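NAD-dependent protein deacylase 2 (Archaeoglobus fulgidus, PDB 4TWJ) removes acetyl and longer acyl groups from protein lysines in an NAD-dependent reaction, acting on the chromatin protein Alba to strengthen its DNA binding and repress transcription. Local coordinates at residues V243-V246 and K247-R250; A177-E180 and A181-D185; V139-N143 and K144-P148. All blocks are in the same frame, centred on the assembly; numbering follows the deposited sequence.

Interaction 1 of 3, residues V243-V246 and K247-R250; sequences VEEV and KRLR
Lys247, Val246 and Arg248 carry most of this contact along the last two turns of helix 235-249. Lys247 runs beside Val243 one turn earlier, both side chains pointing the same way, and its CE rests on Val243 CG1 at 3.6 Å. The long methylene chain of a lysine suits this place, since it can lie apolar against a valine and still carry its charge on to an acid of the next helix. The chain stays extended as far as CE and then bends at its last torsion, and NZ ends in a salt bridge with Glu87 of helix 80-90. Arg248 lies on another side of the helix. Its extended chain leads back toward the preceding turn, where one face of the guanidinium covers Glu244 O and CB of Glu244 approaches NH1 to 3.8 Å. From there Arg248 NH1 reaches Glu245 OE1 at 3.3 Å, a bent salt bridge with an N-H...O angle of 135°. The carboxylate is met on its anti side, and the two charged planes are turned 49° apart, so this is a single-point contact rather than a two-pronged pairing. Glu245 CG stands anti to its own nitrogen (chi1 -175°), and a bend at chi2 sets OE1 across the arginine. Val246, buried and compact, lays CG1 alongside Arg250 CD at 3.7 Å. Underneath, regular i to i+4 bonds include the one from Lys247 N to Val243 O, 2.9 Å, and the series closes with Arg250 N on Val246 O at 3.1 Å, where Arg250 leaves the helical conformation. Val243 packs on Ala84 and Leu88 of helix 80-90, Val246 meets Ala9 of helix 2-14 as well as Met91 and Ile93, and Leu249 touches Ala13, so this C-terminal helix end lies against both helices.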
# COMPACT_ATOMS: atom_id res chain seq x y z
N VAL A 243 -2.46 -18.94 0.69
CA VAL A 243 -1.35 -19.40 1.54
C VAL A 243 -1.50 -20.88 1.88
O VAL A 243 -0.54 -21.65 1.76
CB VAL A 243 -1.23 -18.57 2.84
CG1 VAL A 243 -0.21 -19.20 3.79
CG2 VAL A 243 -0.85 -17.13 2.53
N GLU A 244 -2.71 -21.29 2.28
CA GLU A 244 -2.95 -22.70 2.61
C GLU A 244 -2.66 -23.61 1.42
O GLU A 244 -2.05 -24.67 1.58
CB GLU A 244 -4.38 -22.90 3.13
CG GLU A 244 -4.66 -22.23 4.47
CD GLU A 244 -3.71 -22.66 5.58
OE1 GLU A 244 -3.98 -23.70 6.22
OE2 GLU A 244 -2.71 -21.96 5.83
N GLU A 245 -3.06 -23.19 0.22
CA GLU A 245 -2.81 -23.97 -0.99
C GLU A 245 -1.32 -24.03 -1.33
O GLU A 245 -0.81 -25.08 -1.71
CB GLU A 245 -3.60 -23.38 -2.17
CG GLU A 245 -3.51 -24.18 -3.47
CD GLU A 245 -4.21 -25.53 -3.42
OE1 GLU A 245 -4.93 -25.82 -2.44
OE2 GLU A 245 -4.05 -26.30 -4.38
N VAL A 246 -0.63 -22.91 -1.17
CA VAL A 246 0.82 -22.87 -1.37
C VAL A 246 1.51 -23.85 -0.42
O VAL A 246 2.40 -24.59 -0.82
CB VAL A 246 1.39 -21.45 -1.17
CG1 VAL A 246 2.91 -21.46 -1.20
CG2 VAL A 246 0.85 -20.50 -2.23
N LYS A 247 1.10 -23.85 0.85
CA LYS A 247 1.67 -24.78 1.83
C LYS A 247 1.43 -26.23 1.42
O LYS A 247 2.33 -27.07 1.53
CB LYS A 247 1.13 -24.51 3.23
CG LYS A 247 1.70 -23.26 3.87
CD LYS A 247 0.98 -22.91 5.17
CE LYS A 247 1.50 -21.62 5.78
NZ LYS A 247 2.79 -21.79 6.48
N ARG A 248 0.23 -26.53 0.91
CA ARG A 248 -0.07 -27.88 0.44
C ARG A 248 0.83 -28.30 -0.72
O ARG A 248 1.33 -29.42 -0.75
CB ARG A 248 -1.54 -28.00 0.02
CG ARG A 248 -2.52 -27.92 1.18
CD ARG A 248 -3.95 -28.20 0.72
NE ARG A 248 -4.93 -27.79 1.72
CZ ARG A 248 -5.60 -26.64 1.73
NH1 ARG A 248 -5.44 -25.73 0.77
NH2 ARG A 248 -6.46 -26.39 2.72
N LEU A 249 1.05 -27.39 -1.67
CA LEU A 249 1.92 -27.67 -2.81
C LEU A 249 3.36 -27.94 -2.38
O LEU A 249 4.07 -28.71 -3.02
CB LEU A 249 1.89 -26.50 -3.81
CG LEU A 249 0.55 -26.29 -4.52
CD1 LEU A 249 0.54 -24.94 -5.22
CD2 LEU A 249 0.26 -27.41 -5.51
N ARG A 250 3.77 -27.31 -1.28
CA ARG A 250 5.13 -27.47 -0.75
C ARG A 250 5.24 -28.59 0.30
O ARG A 250 6.27 -28.73 0.94
CB ARG A 250 5.61 -26.14 -0.15
CG ARG A 250 5.94 -25.09 -1.19
CD ARG A 250 5.80 -23.68 -0.63
NE ARG A 250 6.62 -23.45 0.55
CZ ARG A 250 7.80 -22.81 0.58
NH1 ARG A 250 8.35 -22.32 -0.53
NH2 ARG A 250 8.43 -22.67 1.74

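Interaction 2 of 3, residues A177-E180 and A181-D185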
# COMPACT_ATOMS: atom_id res chain seq x y z
N ALA A 177 11.39 -0.14 -5.71
CA ALA A 177 10.14 -0.74 -6.16
C ALA A 177 10.20 -1.08 -7.65
O ALA A 177 9.73 -2.13 -8.07
CB ALA A 177 8.97 0.19 -5.88
N ILE A 178 10.77 -0.17 -8.44
CA ILE A 178 10.99 -0.43 -9.87
C ILE A 178 11.90 -1.65 -10.07
O ILE A 178 11.61 -2.52 -10.90
CB ILE A 178 11.60 0.80 -10.58
CG1 ILE A 178 10.56 1.91 -10.68
CG2 ILE A 178 12.11 0.43 -11.98
CD1 ILE A 178 11.14 3.27 -11.01
N GLU A 179 12.98 -1.72 -9.31
CA GLU A 179 13.90 -2.86 -9.39
C GLU A 179 13.23 -4.17 -9.01
O GLU A 179 13.48 -5.21 -9.64
CB GLU A 179 15.13 -2.61 -8.52
CG GLU A 179 16.03 -1.52 -9.08
CD GLU A 179 16.56 -1.88 -10.45
OE1 GLU A 179 17.22 -2.93 -10.56
OE2 GLU A 179 16.30 -1.12 -11.41
N GLU A 180 12.37 -4.14 -7.99
CA GLU A 180 11.58 -5.31 -7.63
C GLU A 180 10.67 -5.74 -8.78
O GLU A 180 10.62 -6.92 -9.14
CB GLU A 180 10.75 -5.05 -6.37
CG GLU A 180 11.58 -5.04 -5.09
CD GLU A 180 12.26 -6.37 -4.82
OE1 GLU A 180 11.61 -7.42 -5.00
OE2 GLU A 180 13.44 -6.36 -4.43
N ALA A 181 9.95 -4.78 -9.37
CA ALA A 181 9.06 -5.08 -10.49
C ALA A 181 9.81 -5.65 -11.69
O ALA A 181 9.34 -6.58 -12.33
CB ALA A 181 8.28 -3.83 -10.90
N LYS A 182 10.98 -5.09 -11.98
CA LYS A 182 11.79 -5.51 -13.13
C LYS A 182 12.38 -6.91 -13.00
O LYS A 182 12.70 -7.54 -14.01
CB LYS A 182 12.93 -4.52 -13.38
CG LYS A 182 12.47 -3.21 -13.97
CD LYS A 182 13.57 -2.16 -13.98
CE LYS A 182 14.55 -2.35 -15.11
NZ LYS A 182 15.00 -1.02 -15.62
N HIS A 183 12.55 -7.39 -11.77
CA HIS A 183 13.28 -8.63 -11.53
C HIS A 183 12.52 -9.64 -10.69
O HIS A 183 13.13 -10.48 -10.02
CB HIS A 183 14.66 -8.29 -10.96
CG HIS A 183 15.47 -7.44 -11.88
ND1 HIS A 183 15.72 -6.11 -11.63
CD2 HIS A 183 16.00 -7.70 -13.09
CE1 HIS A 183 16.41 -5.60 -12.63
NE2 HIS A 183 16.59 -6.55 -13.54
N CYS A 184 11.20 -9.59 -10.75
CA CYS A 184 10.36 -10.58 -10.10
C CYS A 184 9.82 -11.52 -11.18
O CYS A 184 9.75 -11.15 -12.35
CB CYS A 184 9.19 -9.91 -9.36
SG CYS A 184 7.95 -9.12 -10.40
N ASP A 185 9.46 -12.73 -10.79
CA ASP A 185 8.77 -13.64 -11.71
C ASP A 185 7.31 -13.87 -11.35
O ASP A 185 6.59 -14.58 -12.06
CB ASP A 185 9.52 -14.98 -11.84
CG ASP A 185 9.71 -15.68 -10.52
OD1 ASP A 185 9.32 -15.15 -9.46
OD2 ASP A 185 10.29 -16.80 -10.54
O HOH W 1 15.79 1.00 -13.14
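Glu179 O is gripped twice by His183, through the ring and through the backbone. His183 ND1 donates to it at 3.1 Å, in the carbonyl plane and on a lone pair, although the oxygen lies 24° out of the ring plane; His183 N adds a weak bond at 3.2 Å. The same backbone N-H also reaches Glu180 O at 3.3 Å, from well above that carbonyl plane. With CG anti to the carbonyl carbon (chi1 -60°), the imidazole folds back over the last turn, and its ND1 serves a carbonyl where regular helical bonding is running out. The Glu179 carboxylate lies alongside the ring, its plane 48° from the imidazole, with OE1 3.5 Å from His183 CE1. Its other oxygen, OE2, accepts from a water at 2.8 Å, and this water is in turn weakly held by Lys182 NZ, so the two opposite charges are bridged through water. Lys182 CD lies 3.6 Å from Ile178 CG2. On the buried side, small Ala177 and Ala181 let the helix lie close to Leu202 and Ile205 of helix 201-208. Glu180, partly exposed, turns its OE1 to a hydrogen bond with His17. This is the C-terminal end of helix 171-182 leading into strand 186-190, a helix-to-strand connection of the Rossmann-type domain of sirtuins.

Interaction 3 of 3, residues V139-N143 and K144-P148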
# COMPACT_ATOMS: atom_id res chain seq x y z
N VAL A 139 -1.08 11.46 18.42
CA VAL A 139 -2.16 10.50 18.24
C VAL A 139 -3.28 10.63 19.29
O VAL A 139 -4.46 10.50 18.94
CB VAL A 139 -1.63 9.05 18.16
CG1 VAL A 139 -1.02 8.60 19.48
CG2 VAL A 139 -2.73 8.09 17.70
N GLU A 140 -2.94 10.90 20.55
CA GLU A 140 -3.96 11.09 21.58
C GLU A 140 -4.88 12.25 21.24
O GLU A 140 -6.10 12.08 21.18
CB GLU A 140 -3.34 11.31 22.97
CG GLU A 140 -4.39 11.38 24.08
CD GLU A 140 -3.83 11.74 25.44
OE1 GLU A 140 -4.64 12.12 26.32
OE2 GLU A 140 -2.61 11.64 25.65
N ASP A 141 -4.30 13.43 21.02
CA ASP A 141 -5.06 14.63 20.64
C ASP A 141 -5.87 14.36 19.38
O ASP A 141 -7.05 14.70 19.31
CB ASP A 141 -4.12 15.81 20.39
CG ASP A 141 -3.58 16.43 21.68
OD1 ASP A 141 -4.01 16.03 22.78
OD2 ASP A 141 -2.74 17.34 21.57
N PHE A 142 -5.23 13.75 18.40
CA PHE A 142 -5.86 13.44 17.12
C PHE A 142 -7.13 12.61 17.31
O PHE A 142 -8.16 12.91 16.69
CB PHE A 142 -4.86 12.69 16.23
CG PHE A 142 -5.43 12.23 14.92
CD1 PHE A 142 -5.53 13.10 13.84
CD2 PHE A 142 -5.84 10.91 14.75
CE1 PHE A 142 -6.04 12.67 12.63
CE2 PHE A 142 -6.35 10.48 13.54
CZ PHE A 142 -6.45 11.36 12.48
N ASN A 143 -7.07 11.60 18.17
CA ASN A 143 -8.24 10.75 18.43
C ASN A 143 -9.39 11.50 19.13
O ASN A 143 -10.55 11.06 19.05
CB ASN A 143 -7.84 9.51 19.24
CG ASN A 143 -7.03 8.51 18.42
OD1 ASN A 143 -7.04 8.54 17.19
ND2 ASN A 143 -6.33 7.62 19.11
N LYS A 144 -9.07 12.61 19.80
CA LYS A 144 -10.06 13.52 20.40
C LYS A 144 -10.51 14.64 19.46
O LYS A 144 -11.29 15.51 19.86
CB LYS A 144 -9.47 14.21 21.64
CG LYS A 144 -8.88 13.29 22.68
CD LYS A 144 -9.94 12.46 23.37
CE LYS A 144 -9.58 12.25 24.83
NZ LYS A 144 -8.18 11.76 25.01
N GLY A 145 -10.01 14.64 18.23
CA GLY A 145 -10.39 15.65 17.25
C GLY A 145 -9.61 16.95 17.35
O GLY A 145 -10.01 17.97 16.79
N GLU A 146 -8.48 16.92 18.06
CA GLU A 146 -7.60 18.08 18.13
C GLU A 146 -6.54 17.91 17.05
O GLU A 146 -5.76 16.97 17.10
CB GLU A 146 -6.99 18.21 19.52
CG GLU A 146 -8.00 18.73 20.53
CD GLU A 146 -7.67 18.37 21.97
OE1 GLU A 146 -8.21 19.05 22.87
OE2 GLU A 146 -6.89 17.42 22.20
N ILE A 147 -6.52 18.82 16.07
CA ILE A 147 -5.62 18.65 14.94
C ILE A 147 -4.17 18.88 15.37
O ILE A 147 -3.91 19.67 16.27
CB ILE A 147 -5.95 19.57 13.74
CG1 ILE A 147 -5.77 21.05 14.10
CG2 ILE A 147 -7.37 19.30 13.24
CD1 ILE A 147 -5.59 21.95 12.90
N PRO A 148 -3.23 18.18 14.72
CA PRO A 148 -1.82 18.46 14.98
C PRO A 148 -1.48 19.93 14.77
O PRO A 148 -1.87 20.53 13.76
CB PRO A 148 -1.10 17.56 13.96
CG PRO A 148 -2.03 16.41 13.79
CD PRO A 148 -3.40 17.02 13.83
O HOH W 2 -1.76 18.46 18.58
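A positive phi at Gly145 (84°) turns the chain back over the end of helix 139-143, while the repeated bends of Lys144 beyond CB curl its amine round to Glu140. With this backbone twist any side chain would collide with the carbonyl oxygen of Lys144, which is why glycine suits the place. The reversal forms a Schellman motif: Glu146 N donates to Asp141 O at 2.9 Å, and Gly145 N to Phe142 O at 3.0 Å, both donors standing above the carbonyl planes. Lys144 N adds weak bonds to Glu140 O and Asp141 O. Beyond the turn, Glu146 O receives a CA-H contact from Phe142, and Pro148 brings CD to the ring edge of Phe142, 4.5 Å from CD1. Phe142 is buried, meets Trp135 edge-to-face and packs on a modified side chain of the bound peptide; Pro148 continues the apolar surface onto Trp64. On the exposed side, Lys144 NZ and Glu140 OE1 make a long salt bridge of 3.8 Å, their chains side by side. Asp141 OD1 lies only 3.3 Å from Glu146 OE2, with the carboxylate planes 82° apart. Two acids this close would probably repel each other or raise the proton affinity of one of them, so the pair probably adds little to a turn that rests on its backbone bonds, the Lys144-Glu140 bridge and the Phe142-Pro148 packing.

In the fold
All three interactions lie at the C-terminal ends of helices, but in different parts of the sirtuin. Interactions 1 and 2 belong to helices packed around the parallel sheet of the Rossmann-type domain; their centres are 24 Å apart and their nearest atoms about 11 Å. Interaction 3 lies across the chain's centre from both, 44 Å from interaction 1 and 39 Å from interaction 2 between centres, toward the zinc site: the Pro148 side chain is about 11 Å from the zinc ion. The Ala177 side chain of interaction 2 is about 10 Å from those of NAD-binding Gln100 and the predicted proton acceptor His118, whereas interaction 3 touches the bound peptide.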